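Local coordinates for protein organophosphorus hydrolase (Pseudomonas pseudoalcaligenes, PDB 4LE6) that probably hydrolyses organophosphate triesters with a pair of zinc ions, as a phosphotriesterase of the metallo-beta-lactamase superfamily, at residues 53-58 against 87-92; 245-250 against 291-296. All blocks are in the same frame, centred on the assembly; numbering follows the deposited sequence.

Contact 1 of 2, residues 53-58 against 87-92; sequences GYVDLP and TAVNAY
Thr-87 and Val-55 face each other as a hydrogen-bonded antiparallel pair, with their CA atoms 5.2 Å apart. Val-55 N donates to Thr-87 O over 2.8 Å, with the donor in the plane of the Thr-87 carbonyl and an angle of 160° at the hydrogen. The return bond, from Thr-87 N to Val-55 O, is also 2.8 Å long, but its donor is tilted 32° from the carbonyl plane. Thr-87, which has the most surface covered by the facing strand, sets its CB 3.4 Å from Val-55 O. Its OG1 stands beside its own backbone N (chi1 -60°) and is hydrogen-bonded to Val-85 O, while Leu-57 CD1 packs 3.8 Å from that oxygen, the two side chains crossing at about a right angle. The two segments belong to strands 45-57 and 85-95, neighbours in the first of the two mixed sheets of the alpha beta/beta alpha sandwich. Val-89 lies on the same face as Thr-87 and Val-55, where its CG2 meets Val-55 CG1 at 4.4 Å, and its side chain also touches zinc ligand His-294. On the other face is Tyr-54, whose CA approaches Thr-87 O to 3.1 Å in a CA-H...O contact and whose ring leads away to pack on Arg-321 of the second subunit.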
loop_
_atom_site.group_PDB
_atom_site.type_symbol
_atom_site.label_atom_id
_atom_site.label_comp_id
_atom_site.label_asym_id
_atom_site.label_seq_id
_atom_site.Cartn_x
_atom_site.Cartn_y
_atom_site.Cartn_z
ATOM N N GLY A 53 -1.015 2.143 14.598
ATOM C CA GLY A 53 0.325 2.651 14.775
ATOM C C GLY A 53 1.334 1.534 14.575
ATOM O O GLY A 53 1.047 0.543 13.902
ATOM N N TYR A 54 2.510 1.667 15.175
ATOM C CA TYR A 54 3.555 0.661 15.011
ATOM C C TYR A 54 4.291 0.408 16.310
ATOM O O TYR A 54 4.249 1.217 17.233
ATOM C CB TYR A 54 4.582 1.100 13.956
ATOM C CG TYR A 54 5.304 2.389 14.321
ATOM C CD1 TYR A 54 6.479 2.378 15.076
ATOM C CD2 TYR A 54 4.796 3.621 13.943
ATOM C CE1 TYR A 54 7.119 3.550 15.425
ATOM C CE2 TYR A 54 5.455 4.807 14.278
ATOM C CZ TYR A 54 6.607 4.757 15.019
ATOM O OH TYR A 54 7.256 5.925 15.356
ATOM N N VAL A 55 4.964 -0.732 16.365
ATOM C CA VAL A 55 5.881 -1.027 17.448
ATOM C C VAL A 55 7.177 -1.610 16.842
ATOM O O VAL A 55 7.129 -2.380 15.883
ATOM C CB VAL A 55 5.235 -2.012 18.452
ATOM C CG1 VAL A 55 4.822 -3.305 17.759
ATOM C CG2 VAL A 55 6.183 -2.289 19.595
ATOM N N ASP A 56 8.330 -1.234 17.380
ATOM C CA ASP A 56 9.598 -1.788 16.914
ATOM C C ASP A 56 9.866 -3.110 17.641
ATOM O O ASP A 56 9.971 -3.129 18.864
ATOM C CB ASP A 56 10.732 -0.802 17.173
ATOM C CG ASP A 56 10.635 0.469 16.308
ATOM O OD1 ASP A 56 10.059 0.443 15.183
ATOM O OD2 ASP A 56 11.156 1.506 16.764
ATOM N N LEU A 57 9.941 -4.212 16.897
ATOM C CA LEU A 57 10.231 -5.535 17.472
ATOM C C LEU A 57 11.633 -6.012 17.060
ATOM O O LEU A 57 11.951 -6.004 15.874
ATOM C CB LEU A 57 9.183 -6.548 17.006
ATOM C CG LEU A 57 7.731 -6.257 17.403
ATOM C CD1 LEU A 57 6.829 -7.363 16.861
ATOM C CD2 LEU A 57 7.574 -6.115 18.925
ATOM N N PRO A 58 12.488 -6.400 18.028
ATOM C CA PRO A 58 13.814 -6.927 17.667
ATOM C C PRO A 58 13.707 -8.168 16.805
ATOM O O PRO A 58 12.894 -9.041 17.107
ATOM C CB PRO A 58 14.433 -7.321 19.020
ATOM C CG PRO A 58 13.709 -6.511 20.023
ATOM C CD PRO A 58 12.318 -6.291 19.487
ATOM N N THR A 87 6.828 -2.701 13.132
ATOM C CA THR A 87 5.742 -3.611 12.886
ATOM C C THR A 87 4.410 -2.885 13.076
ATOM O O THR A 87 4.175 -2.236 14.093
ATOM C CB THR A 87 5.835 -4.817 13.818
ATOM O OG1 THR A 87 7.072 -5.505 13.589
ATOM C CG2 THR A 87 4.679 -5.780 13.585
ATOM N N ALA A 88 3.548 -3.017 12.076
ATOM C CA ALA A 88 2.225 -2.408 12.070
ATOM C C ALA A 88 1.306 -3.189 12.981
ATOM O O ALA A 88 1.508 -4.395 13.194
ATOM C CB ALA A 88 1.657 -2.427 10.662
ATOM N N VAL A 89 0.310 -2.500 13.519
ATOM C CA VAL A 89 -0.764 -3.125 14.276
ATOM C C VAL A 89 -2.066 -2.630 13.648
ATOM O O VAL A 89 -2.335 -1.427 13.628
ATOM C CB VAL A 89 -0.705 -2.718 15.751
ATOM C CG1 VAL A 89 -1.889 -3.296 16.531
ATOM C CG2 VAL A 89 0.607 -3.170 16.373
ATOM N N ASN A 90 -2.851 -3.548 13.095
ATOM C CA ASN A 90 -4.075 -3.192 12.399
ATOM C C ASN A 90 -5.332 -3.763 13.062
ATOM O O ASN A 90 -5.289 -4.792 13.737
ATOM C CB ASN A 90 -4.024 -3.689 10.958
ATOM C CG ASN A 90 -2.760 -3.279 10.239
ATOM O OD1 ASN A 90 -2.328 -2.120 10.294
ATOM N ND2 ASN A 90 -2.174 -4.225 9.523
ATOM N N ALA A 91 -6.449 -3.079 12.870
ATOM C CA ALA A 91 -7.754 -3.621 13.245
ATOM C C ALA A 91 -8.668 -3.484 12.032
ATOM O O ALA A 91 -8.320 -2.783 11.072
ATOM C CB ALA A 91 -8.309 -2.895 14.424
ATOM N N TYR A 92 -9.818 -4.154 12.057
ATOM C CA TYR A 92 -10.696 -4.133 10.881
ATOM C C TYR A 92 -12.151 -3.906 11.235
ATOM O O TYR A 92 -12.664 -4.542 12.131
ATOM C CB TYR A 92 -10.510 -5.429 10.092
ATOM C CG TYR A 92 -9.089 -5.512 9.608
ATOM C CD1 TYR A 92 -8.710 -4.901 8.418
ATOM C CD2 TYR A 92 -8.107 -6.114 10.380
ATOM C CE1 TYR A 92 -7.418 -4.948 7.982
ATOM C CE2 TYR A 92 -6.802 -6.149 9.950
ATOM C CZ TYR A 92 -6.467 -5.546 8.754
ATOM O OH TYR A 92 -5.154 -5.561 8.318
#

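Contact 2 of 2, residues 245-250 against 291-296; sequences WGDILL and AGAHLP. With ZN (zinc ion), chain K; ZN (zinc ion), chain J.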
loop_
_atom_site.group_PDB
_atom_site.type_symbol
_atom_site.label_atom_id
_atom_site.label_comp_id
_atom_site.label_asym_id
_atom_site.label_seq_id
_atom_site.Cartn_x
_atom_site.Cartn_y
_atom_site.Cartn_z
ATOM N N TRP A 245 -7.354 -12.565 10.263
ATOM C CA TRP A 245 -6.704 -13.777 10.773
ATOM C C TRP A 245 -5.969 -13.604 12.087
ATOM O O TRP A 245 -5.572 -14.583 12.702
ATOM C CB TRP A 245 -5.845 -14.488 9.701
ATOM C CG TRP A 245 -4.490 -13.926 9.367
ATOM C CD1 TRP A 245 -3.839 -12.881 9.958
ATOM C CD2 TRP A 245 -3.622 -14.403 8.327
ATOM N NE1 TRP A 245 -2.610 -12.691 9.355
ATOM C CE2 TRP A 245 -2.461 -13.610 8.354
ATOM C CE3 TRP A 245 -3.717 -15.433 7.382
ATOM C CZ2 TRP A 245 -1.400 -13.812 7.471
ATOM C CZ3 TRP A 245 -2.660 -15.635 6.511
ATOM C CH2 TRP A 245 -1.519 -14.825 6.561
ATOM N N GLY A 246 -5.813 -12.360 12.531
ATOM C CA GLY A 246 -5.129 -12.088 13.769
ATOM C C GLY A 246 -3.620 -12.193 13.584
ATOM O O GLY A 246 -3.050 -11.637 12.643
ATOM N N ASP A 247 -2.984 -12.913 14.497
ATOM C CA ASP A 247 -1.539 -13.017 14.575
ATOM C C ASP A 247 -0.992 -14.350 14.030
ATOM O O ASP A 247 -0.031 -14.907 14.575
ATOM C CB ASP A 247 -1.109 -12.800 16.029
ATOM C CG ASP A 247 -1.165 -11.337 16.440
ATOM O OD1 ASP A 247 -1.803 -10.541 15.720
ATOM O OD2 ASP A 247 -0.577 -10.988 17.488
ATOM N N ILE A 248 -1.591 -14.839 12.947
ATOM C CA ILE A 248 -1.061 -15.994 12.202
ATOM C C ILE A 248 0.410 -15.809 11.875
ATOM O O ILE A 248 1.195 -16.753 11.889
ATOM C CB ILE A 248 -1.823 -16.176 10.863
ATOM C CG1 ILE A 248 -3.284 -16.520 11.138
ATOM C CG2 ILE A 248 -1.153 -17.242 9.967
ATOM C CD1 ILE A 248 -3.486 -17.716 12.095
ATOM N N LEU A 249 0.799 -14.582 11.577
ATOM C CA LEU A 249 2.211 -14.307 11.466
ATOM C C LEU A 249 2.469 -12.857 11.773
ATOM O O LEU A 249 1.573 -12.017 11.725
ATOM C CB LEU A 249 2.786 -14.724 10.112
ATOM C CG LEU A 249 2.268 -14.090 8.826
ATOM C CD1 LEU A 249 3.082 -12.845 8.461
ATOM C CD2 LEU A 249 2.337 -15.121 7.715
ATOM N N LEU A 250 3.710 -12.614 12.136
ATOM C CA LEU A 250 4.150 -11.353 12.678
ATOM C C LEU A 250 5.077 -10.601 11.730
ATOM O O LEU A 250 5.225 -9.396 11.860
ATOM C CB LEU A 250 4.908 -11.630 13.964
ATOM C CG LEU A 250 4.596 -10.687 15.117
ATOM C CD1 LEU A 250 3.536 -11.306 16.027
ATOM C CD2 LEU A 250 5.888 -10.405 15.846
ATOM N N ALA A 291 -6.967 -10.369 6.030
ATOM C CA ALA A 291 -6.762 -9.128 6.781
ATOM C C ALA A 291 -5.910 -9.462 8.010
ATOM O O ALA A 291 -6.380 -10.176 8.912
ATOM C CB ALA A 291 -8.103 -8.539 7.199
ATOM N N GLY A 292 -4.666 -8.974 8.034
ATOM C CA GLY A 292 -3.680 -9.426 9.004
ATOM C C GLY A 292 -3.198 -8.336 9.933
ATOM O O GLY A 292 -2.623 -7.320 9.511
ATOM N N ALA A 293 -3.365 -8.586 11.222
ATOM C CA ALA A 293 -3.107 -7.589 12.247
ATOM C C ALA A 293 -1.709 -7.001 12.187
ATOM O O ALA A 293 -1.493 -5.847 12.588
ATOM C CB ALA A 293 -3.352 -8.185 13.615
ATOM N N HIS A 294 -0.742 -7.778 11.706
ATOM C CA HIS A 294 0.649 -7.304 11.681
ATOM C C HIS A 294 1.273 -7.309 10.294
ATOM O O HIS A 294 2.504 -7.242 10.142
ATOM C CB HIS A 294 1.497 -8.107 12.670
ATOM C CG HIS A 294 1.009 -7.980 14.079
ATOM N ND1 HIS A 294 0.886 -6.760 14.708
ATOM C CD2 HIS A 294 0.568 -8.906 14.962
ATOM C CE1 HIS A 294 0.398 -6.939 15.920
ATOM N NE2 HIS A 294 0.186 -8.232 16.097
ATOM N N LEU A 295 0.424 -7.336 9.278
ATOM C CA LEU A 295 0.885 -7.187 7.906
ATOM C C LEU A 295 0.945 -5.679 7.621
ATOM O O LEU A 295 0.261 -4.910 8.291
ATOM C CB LEU A 295 -0.059 -7.910 6.938
ATOM C CG LEU A 295 -0.195 -9.414 7.209
ATOM C CD1 LEU A 295 -1.194 -10.044 6.246
ATOM C CD2 LEU A 295 1.152 -10.124 7.116
ATOM N N PRO A 296 1.783 -5.258 6.664
ATOM C CA PRO A 296 1.895 -3.830 6.341
ATOM C C PRO A 296 0.531 -3.252 6.006
ATOM O O PRO A 296 -0.219 -3.842 5.230
ATOM C CB PRO A 296 2.835 -3.817 5.144
ATOM C CG PRO A 296 3.635 -5.079 5.278
ATOM C CD PRO A 296 2.649 -6.071 5.795
HETATM ZN ZN ZN K . -0.564 -8.888 17.894
HETATM ZN ZN ZN J . -0.559 -11.484 19.674
HETATM O O HOH W 1 -0.900 -10.914 11.244
HETATM O O HOH W 2 -6.158 -9.748 11.819
HETATM O O HOH W 3 4.741 -7.987 8.875
HETATM O O HOH W 4 0.029 -9.439 19.530
#
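Asp-247 and His-294 meet at a zinc ion: Asp-247 OD2 and His-294 NE2 each bind the zinc of chain K at 2.1 Å. Asp-247 OD2 also reaches the zinc of chain J at 2.2 Å, so one carboxylate oxygen bridges both metals, as does water 4. OD2 lies in plane at the edge of the imidazole, and the carboxylate is turned 56° from the ring. Asp-143 and His-144 complete the site of the first zinc; His-139, His-141 and His-226 that of the second. His-294 ND1 is hydrogen-bonded to Ala-88 O, a second-shell contact that, together with the NE2-zinc bond at the ring's other nitrogen, fixes the ring's rotation.

Among the backbone bonds, Trp-245 N donates to Ala-291 O over 2.9 Å, whereas the bond from Ala-293 N to Gly-246 O is weak. Water 1 takes hydrogens from Trp-245 NE1 and His-294 N and gives its own to Gly-246 O and Leu-249 O, thereby linking the two segments through four bonds.

Apolar contacts centre on Leu-295, whose CD2 packs 3.6 Å from Leu-249 CD1 and whose CD1 lies 4.0 Å from Trp-245 CZ2. Both partners cross it at about a right angle.

Asp-247 OD2 and water 4 both span the zinc pair, a geometry consistent with the bridging nucleophile proposed for dinuclear hydrolases of this superfamily.

In the fold
Both segments of contact 1 precede those of contact 2 in the sequence, and the centres of the two contacts lie about 9 Å apart. Each joins neighbouring strands of a different six-stranded mixed sheet: 45-57 with 85-95 in contact 1, and the ends of 240-246 and 289-292, with the loops that follow, in contact 2. Strand 85-95 of the first sheet meets the loop that follows strand 289-292 of the second. Asn-90 N lies 2.7 Å from Ala-293 O and Asn-90 ND2 lies 2.8 Å from Leu-295 O, both probable hydrogen bonds, while Leu-57 packs on Leu-250. Strand 85-95 therefore runs alongside the loop that carries zinc ligand His-294, so that the dinuclear centre draws on residues held by both halves of the sandwich.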